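Local coordinates for heterokaryon incompatibility protein s (Podospora anserina, PDB 2WVQ) that forms a prion and enforces heterokaryon incompatibility, triggering a lethal reaction with its het-S counterpart when incompatible fungal cells fuse, at residues A[117-120]-A[126-129]; A[130-135]-A[192-197]; A[199-204]-A[220-225]. The protein carries 2 engineered substitutions. One frame throughout, in Å; residues are numbered along the deposited sequence.

Contact 1: residues A[117-120]-A[126-129]; sequences FEDK and GRAL
Asp119 and Arg127 are the nearest pair of the two backbones, 6.0 Å apart at their CA atoms, where a short 3-10 turn in the loop ahead of helix 124-140 folds back against that helix's early part. Arg127 carries the contact. Its CG lies anti to the backbone N (chi1 174°), which sends the chain out from the helix toward the loop, and a bend at chi3 turns the guanidinium to the turn's carbonyls. NE donates to Asp119 O at 3.1 Å, coming from above the carbonyl plane with an N-H...O angle of 140°. NH2 reaches Lys120 O at 3.4 Å, a weak bond close to the guanidinium plane. Arginine suits this place because its neighbouring N-H groups can reach two successive carbonyls. Asp119 and Arg127 side chains cross at about a right angle, CG to CG 4.1 Å, but the carboxylate turns to Arg131, with which OD2 makes a salt bridge. Lys120 NZ pairs with Glu118 OE1 at 2.7 Å, within the loop. Across this contact Arg127 is thus gripped by two neutral backbone oxygens, one of them weakly, and Asp119 OD2, 4.3 Å from Arg127 NE, probably adds a longer-range attraction.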
# COMPACT_ATOMS: atom_id res chain seq x y z
N PHE A 117 -1.84 -21.58 9.52
CA PHE A 117 -3.16 -22.05 9.90
C PHE A 117 -3.94 -22.69 8.73
O PHE A 117 -3.71 -22.35 7.56
CB PHE A 117 -3.96 -20.92 10.52
CG PHE A 117 -3.55 -20.58 11.94
CD1 PHE A 117 -2.80 -19.43 12.20
CD2 PHE A 117 -3.90 -21.42 13.01
CE1 PHE A 117 -2.41 -19.11 13.50
CE2 PHE A 117 -3.51 -21.12 14.32
CZ PHE A 117 -2.77 -19.96 14.57
N GLU A 118 -4.84 -23.61 9.05
CA GLU A 118 -5.75 -24.19 8.06
C GLU A 118 -7.12 -24.19 8.70
O GLU A 118 -7.21 -24.12 9.92
CB GLU A 118 -5.32 -25.60 7.63
CG GLU A 118 -4.60 -26.40 8.71
CD GLU A 118 -3.46 -27.28 8.16
OE1 GLU A 118 -3.71 -28.13 7.26
OE2 GLU A 118 -2.31 -27.13 8.66
N ASP A 119 -8.19 -24.22 7.90
CA ASP A 119 -9.54 -24.02 8.47
C ASP A 119 -10.01 -25.06 9.50
O ASP A 119 -10.95 -24.82 10.25
CB ASP A 119 -10.60 -23.61 7.42
CG ASP A 119 -11.12 -24.78 6.58
OD1 ASP A 119 -11.91 -24.49 5.65
OD2 ASP A 119 -10.79 -25.95 6.84
N LYS A 120 -9.32 -26.21 9.56
CA LYS A 120 -9.45 -27.15 10.67
C LYS A 120 -9.02 -26.58 12.03
O LYS A 120 -9.34 -27.15 13.05
CB LYS A 120 -8.69 -28.47 10.40
CG LYS A 120 -7.17 -28.39 10.68
CD LYS A 120 -6.53 -29.76 10.81
CE LYS A 120 -6.14 -30.38 9.46
NZ LYS A 120 -4.81 -29.89 8.94
N GLY A 126 -17.07 -21.16 12.99
CA GLY A 126 -16.28 -20.32 12.11
C GLY A 126 -15.92 -21.03 10.84
O GLY A 126 -15.91 -20.42 9.76
N ARG A 127 -15.61 -22.32 10.93
CA ARG A 127 -15.32 -23.03 9.71
C ARG A 127 -16.56 -23.05 8.75
O ARG A 127 -16.39 -22.88 7.55
CB ARG A 127 -14.73 -24.40 10.00
CG ARG A 127 -14.52 -25.28 8.76
CD ARG A 127 -14.25 -26.75 9.09
NE ARG A 127 -13.29 -26.90 10.17
CZ ARG A 127 -13.57 -27.36 11.38
NH1 ARG A 127 -14.79 -27.76 11.69
NH2 ARG A 127 -12.62 -27.43 12.29
N ALA A 128 -17.78 -23.22 9.28
CA ALA A 128 -19.01 -23.18 8.45
C ALA A 128 -19.24 -21.80 7.79
O ALA A 128 -19.65 -21.73 6.62
CB ALA A 128 -20.22 -23.59 9.26
N LEU A 129 -18.98 -20.72 8.55
CA LEU A 129 -19.06 -19.37 8.02
C LEU A 129 -18.03 -19.16 6.89
O LEU A 129 -18.38 -18.65 5.83
CB LEU A 129 -18.90 -18.33 9.14
CG LEU A 129 -20.08 -17.41 9.52
CD1 LEU A 129 -21.43 -17.92 9.04
CD2 LEU A 129 -20.12 -17.05 11.02

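Contact 2: residues A[130-135]-A[192-197]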
# COMPACT_ATOMS: atom_id res chain seq x y z
N HIS A 130 -16.80 -19.61 7.12
CA HIS A 130 -15.72 -19.54 6.14
C HIS A 130 -16.15 -20.22 4.84
O HIS A 130 -16.12 -19.60 3.77
CB HIS A 130 -14.44 -20.16 6.72
CG HIS A 130 -13.32 -20.27 5.73
ND1 HIS A 130 -12.65 -19.17 5.21
CD2 HIS A 130 -12.74 -21.36 5.17
CE1 HIS A 130 -11.73 -19.59 4.36
NE2 HIS A 130 -11.77 -20.91 4.31
N ARG A 131 -16.61 -21.46 4.95
CA ARG A 131 -17.09 -22.20 3.79
C ARG A 131 -18.31 -21.58 3.09
O ARG A 131 -18.32 -21.51 1.88
CB ARG A 131 -17.26 -23.68 4.11
CG ARG A 131 -15.92 -24.32 4.29
CD ARG A 131 -15.99 -25.55 5.16
NE ARG A 131 -14.65 -26.14 5.21
CZ ARG A 131 -14.36 -27.37 5.63
NH1 ARG A 131 -15.31 -28.19 6.07
NH2 ARG A 131 -13.09 -27.78 5.62
N ARG A 132 -19.28 -21.08 3.87
CA ARG A 132 -20.44 -20.34 3.33
C ARG A 132 -20.03 -19.06 2.58
O ARG A 132 -20.51 -18.80 1.47
CB ARG A 132 -21.43 -20.02 4.47
CG ARG A 132 -22.50 -18.97 4.11
CD ARG A 132 -23.65 -18.97 5.11
NE ARG A 132 -24.65 -19.98 4.77
CZ ARG A 132 -24.78 -21.17 5.36
NH1 ARG A 132 -23.97 -21.52 6.35
NH2 ARG A 132 -25.72 -22.01 4.95
N LEU A 133 -19.16 -18.25 3.18
CA LEU A 133 -18.69 -17.01 2.55
C LEU A 133 -17.87 -17.27 1.31
O LEU A 133 -18.00 -16.56 0.29
CB LEU A 133 -17.89 -16.17 3.56
CG LEU A 133 -18.34 -14.94 4.35
CD1 LEU A 133 -19.81 -14.64 4.48
CD2 LEU A 133 -17.68 -15.00 5.74
N ASN A 134 -17.05 -18.31 1.33
CA ASN A 134 -16.32 -18.70 0.14
C ASN A 134 -17.28 -19.20 -0.97
O ASN A 134 -17.15 -18.83 -2.13
CB ASN A 134 -15.33 -19.83 0.44
CG ASN A 134 -14.05 -19.36 1.15
OD1 ASN A 134 -13.15 -20.16 1.31
ND2 ASN A 134 -13.98 -18.10 1.59
N ASP A 135 -18.24 -20.04 -0.60
CA ASP A 135 -19.16 -20.64 -1.56
C ASP A 135 -19.97 -19.60 -2.30
O ASP A 135 -20.14 -19.72 -3.51
CB ASP A 135 -20.11 -21.62 -0.86
CG ASP A 135 -19.45 -22.96 -0.54
OD1 ASP A 135 -20.10 -23.78 0.13
OD2 ASP A 135 -18.31 -23.20 -0.97
N ILE A 192 -27.42 -13.72 3.32
CA ILE A 192 -27.66 -13.99 4.72
C ILE A 192 -28.96 -14.79 5.00
O ILE A 192 -29.26 -15.11 6.15
CB ILE A 192 -27.58 -12.63 5.51
CG1 ILE A 192 -26.61 -12.73 6.68
CG2 ILE A 192 -28.98 -12.09 5.89
CD1 ILE A 192 -25.70 -11.54 6.77
N GLU A 193 -29.72 -15.14 3.97
CA GLU A 193 -30.97 -15.87 4.20
C GLU A 193 -30.83 -17.34 4.61
O GLU A 193 -31.73 -17.90 5.22
CB GLU A 193 -32.01 -15.67 3.07
CG GLU A 193 -31.59 -16.05 1.66
CD GLU A 193 -32.78 -16.17 0.74
OE1 GLU A 193 -33.04 -15.24 -0.05
OE2 GLU A 193 -33.48 -17.21 0.82
N GLU A 194 -29.69 -17.96 4.31
CA GLU A 194 -29.50 -19.37 4.67
C GLU A 194 -28.96 -19.55 6.10
O GLU A 194 -29.04 -20.64 6.68
CB GLU A 194 -28.59 -20.05 3.66
CG GLU A 194 -28.76 -21.55 3.59
CD GLU A 194 -28.92 -22.04 2.18
OE1 GLU A 194 -28.69 -21.25 1.24
OE2 GLU A 194 -29.28 -23.23 2.01
N VAL A 195 -28.44 -18.47 6.67
CA VAL A 195 -27.87 -18.54 8.01
C VAL A 195 -28.94 -18.19 9.05
O VAL A 195 -29.36 -17.04 9.18
CB VAL A 195 -26.51 -17.74 8.11
CG1 VAL A 195 -26.66 -16.31 7.68
CG2 VAL A 195 -25.91 -17.83 9.49
N GLU A 196 -29.37 -19.22 9.78
CA GLU A 196 -30.56 -19.11 10.63
C GLU A 196 -30.25 -18.82 12.10
O GLU A 196 -31.08 -18.22 12.81
CB GLU A 196 -31.43 -20.37 10.52
CG GLU A 196 -32.00 -20.63 9.12
CD GLU A 196 -32.79 -19.43 8.54
OE1 GLU A 196 -33.21 -19.51 7.36
OE2 GLU A 196 -32.98 -18.42 9.26
N ASP A 197 -29.07 -19.25 12.54
CA ASP A 197 -28.75 -19.22 13.98
C ASP A 197 -28.15 -17.88 14.41
O ASP A 197 -27.25 -17.34 13.74
CB ASP A 197 -27.82 -20.39 14.35
CG ASP A 197 -26.56 -20.45 13.47
OD1 ASP A 197 -25.46 -20.66 14.03
OD2 ASP A 197 -26.67 -20.31 12.23
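Arg132 reaches from helix 124-140 across to Glu194 and Val195, in the loop that joins helix 181-191 to helix 198-207. The backbones stay well apart, 9.0 Å between the CA atoms of Arg132 and Val195, and the length of an arginine chain spans the distance. With chi1 and chi2 both near 165°, the chain runs out from the helix almost fully extended, and the bend comes at chi3, where the guanidinium swings across the chain's course. One edge of that group then meets the aliphatic part of Glu194: NH2 lies 3.4 Å from Glu194 CG, near the guanidinium plane, and 3.7 Å from Glu194 CB. The two side chains cross obliquely, with guanidinium and carboxylate planes 43° apart. Glu194 bends at chi2, and its carboxylate is not brought into a salt bridge; Arg132 NH2 and Glu194 OE2 remain 4.8 Å apart, a separation at which any attraction between the charges is probably long-range. Lower on the arginine, CD approaches Val195 CB at 4.3 Å, methylene against a branched apolar side chain. Valine fits here because it is buried and also packs on Ser200 and Leu201 of the following helix, whereas Glu194 is exposed and keeps its charge near water. Asp197, at the end of the loop, N-caps helix 198-207 and bonds through OD1 to Ser200 OG. A long surface side chain thus bridges a helix and an interhelical connection in the mostly helical globular domain, of the HeLo family, that precedes the prion-forming region.

Contact 3: residues A[199-204]-A[220-225]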
# COMPACT_ATOMS: atom_id res chain seq x y z
N ALA A 199 -26.10 -17.21 16.79
CA ALA A 199 -24.63 -17.32 16.96
C ALA A 199 -23.92 -16.82 15.75
O ALA A 199 -23.21 -15.79 15.80
CB ALA A 199 -24.22 -18.75 17.28
N SER A 200 -24.10 -17.53 14.63
CA SER A 200 -23.39 -17.21 13.39
C SER A 200 -23.68 -15.80 12.87
O SER A 200 -22.77 -15.15 12.29
CB SER A 200 -23.70 -18.26 12.31
OG SER A 200 -23.16 -19.53 12.67
N LEU A 201 -24.91 -15.31 13.07
CA LEU A 201 -25.30 -13.97 12.59
C LEU A 201 -24.63 -12.82 13.36
O LEU A 201 -24.24 -11.81 12.77
CB LEU A 201 -26.82 -13.80 12.60
CG LEU A 201 -27.67 -14.63 11.63
CD1 LEU A 201 -29.13 -14.73 12.11
CD2 LEU A 201 -27.63 -14.07 10.21
N THR A 202 -24.48 -13.00 14.67
CA THR A 202 -23.74 -12.06 15.53
C THR A 202 -22.28 -11.97 15.10
O THR A 202 -21.70 -10.89 15.10
CB THR A 202 -23.76 -12.51 17.00
OG1 THR A 202 -25.10 -12.84 17.35
CG2 THR A 202 -23.24 -11.39 17.92
N ILE A 203 -21.71 -13.12 14.75
CA ILE A 203 -20.33 -13.21 14.24
C ILE A 203 -20.12 -12.41 12.95
O ILE A 203 -19.13 -11.68 12.80
CB ILE A 203 -19.87 -14.70 14.08
CG1 ILE A 203 -19.62 -15.33 15.46
CG2 ILE A 203 -18.60 -14.81 13.16
CD1 ILE A 203 -19.26 -16.81 15.42
N LEU A 204 -21.06 -12.54 12.01
CA LEU A 204 -21.03 -11.75 10.76
C LEU A 204 -21.25 -10.24 11.02
O LEU A 204 -20.51 -9.42 10.51
CB LEU A 204 -22.08 -12.26 9.75
CG LEU A 204 -21.97 -13.66 9.16
CD1 LEU A 204 -23.22 -13.90 8.30
CD2 LEU A 204 -20.68 -13.81 8.29
N ALA A 220 -27.76 -7.69 11.50
CA ALA A 220 -28.45 -6.97 12.56
C ALA A 220 -29.97 -7.04 12.37
O ALA A 220 -30.70 -7.30 13.34
CB ALA A 220 -27.98 -5.52 12.63
N GLN A 221 -30.43 -6.81 11.14
CA GLN A 221 -31.86 -6.87 10.83
C GLN A 221 -32.42 -8.27 11.10
O GLN A 221 -33.58 -8.40 11.49
CB GLN A 221 -32.12 -6.48 9.35
CG GLN A 221 -32.31 -4.96 9.07
CD GLN A 221 -31.93 -4.56 7.61
OE1 GLN A 221 -31.29 -5.33 6.85
NE2 GLN A 221 -32.30 -3.34 7.24
N LYS A 222 -31.60 -9.30 10.89
CA LYS A 222 -32.07 -10.68 11.04
C LYS A 222 -32.11 -11.15 12.50
O LYS A 222 -33.06 -11.84 12.91
CB LYS A 222 -31.24 -11.64 10.17
CG LYS A 222 -31.86 -13.01 10.06
CD LYS A 222 -31.29 -13.79 8.84
CE LYS A 222 -32.02 -15.18 8.86
NZ LYS A 222 -32.03 -15.81 7.48
N ILE A 223 -31.11 -10.77 13.29
CA ILE A 223 -31.07 -11.18 14.71
C ILE A 223 -32.07 -10.42 15.57
O ILE A 223 -32.50 -10.93 16.61
CB ILE A 223 -29.63 -11.15 15.32
CG1 ILE A 223 -28.87 -9.86 14.95
CG2 ILE A 223 -28.84 -12.35 14.84
CD1 ILE A 223 -27.36 -9.90 15.24
N ASP A 224 -32.46 -9.22 15.14
CA ASP A 224 -33.49 -8.44 15.85
C ASP A 224 -34.91 -8.89 15.50
O ASP A 224 -35.80 -8.83 16.36
CB ASP A 224 -33.31 -6.93 15.59
CG ASP A 224 -32.08 -6.37 16.30
OD1 ASP A 224 -31.99 -6.48 17.54
OD2 ASP A 224 -31.20 -5.81 15.60
N ALA A 225 -35.11 -9.35 14.27
CA ALA A 225 -36.39 -9.91 13.80
C ALA A 225 -36.91 -11.08 14.67
O ALA A 225 -36.18 -12.05 14.94
CB ALA A 225 -36.28 -10.35 12.34
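No ring, amide or carboxylate takes part where Leu201 meets Ile223 and Lys222, and there are no faces to fill: branched methyls and methylenes interlock instead. Leu201 and Ile223 lie alongside one another, pointing opposite ways. The chi1 of Ile223, 46°, sets CG1 between the backbone N and the carbonyl carbon and leaves CG2 as the branch on Leu201. Ile223 CG2 sits 3.6 Å from Leu201 CD1; its approach to Leu201 CB, modelled at 3.3 Å, is tighter than usual van der Waals contact and doubtful in value. The other branch brings Ile223 CD1 within 4.2 Å of Thr202 CA, so that a beta-branched residue offers one methyl to each of two neighbours. Helices 198-207 and 213-224 form a helical hairpin, roughly antiparallel, the directions of the two short segments making an angle of 149° and their axes 9.3 Å apart at closest approach. Leucine suits the inner face because both its methyls can be used: Lys222 crosses it at about a right angle, with Lys222 CG 3.8 Å from Leu201 CD1 and Lys222 CD 3.9 Å from Leu201 CD2. The lysine chain is extended beyond CG, and its ammonium continues past the contact to Ile192 O, with which NZ probably hydrogen-bonds, Glu196 being a weak, long ion pair. Leu201 also packs on Ile192 of the loop before its helix. Thr202 OG1 bonds to Glu198 O.

How the contacts relate
Contact 1 lies at the surface, while contacts 2 and 3 are partly buried, each with one buried leucine or valine among its touching residues. Contacts 1 and 2 share helix 124-140 and both rely on an arginine, yet contact 1 has hydrogen bonds to carbonyls and contact 2 none. Contact 3 is largely apolar and pairs two helices instead of a helix and a loop. A salt bridge from Asp119 links contacts 1 and 2, a lysine's polar end links 2 and 3, and contacts 1 and 3 meet at Leu129, which packs on Ser200, Ile203 and Leu204. Helix 198-207 is thereby lodged between helices 124-140 and 213-224.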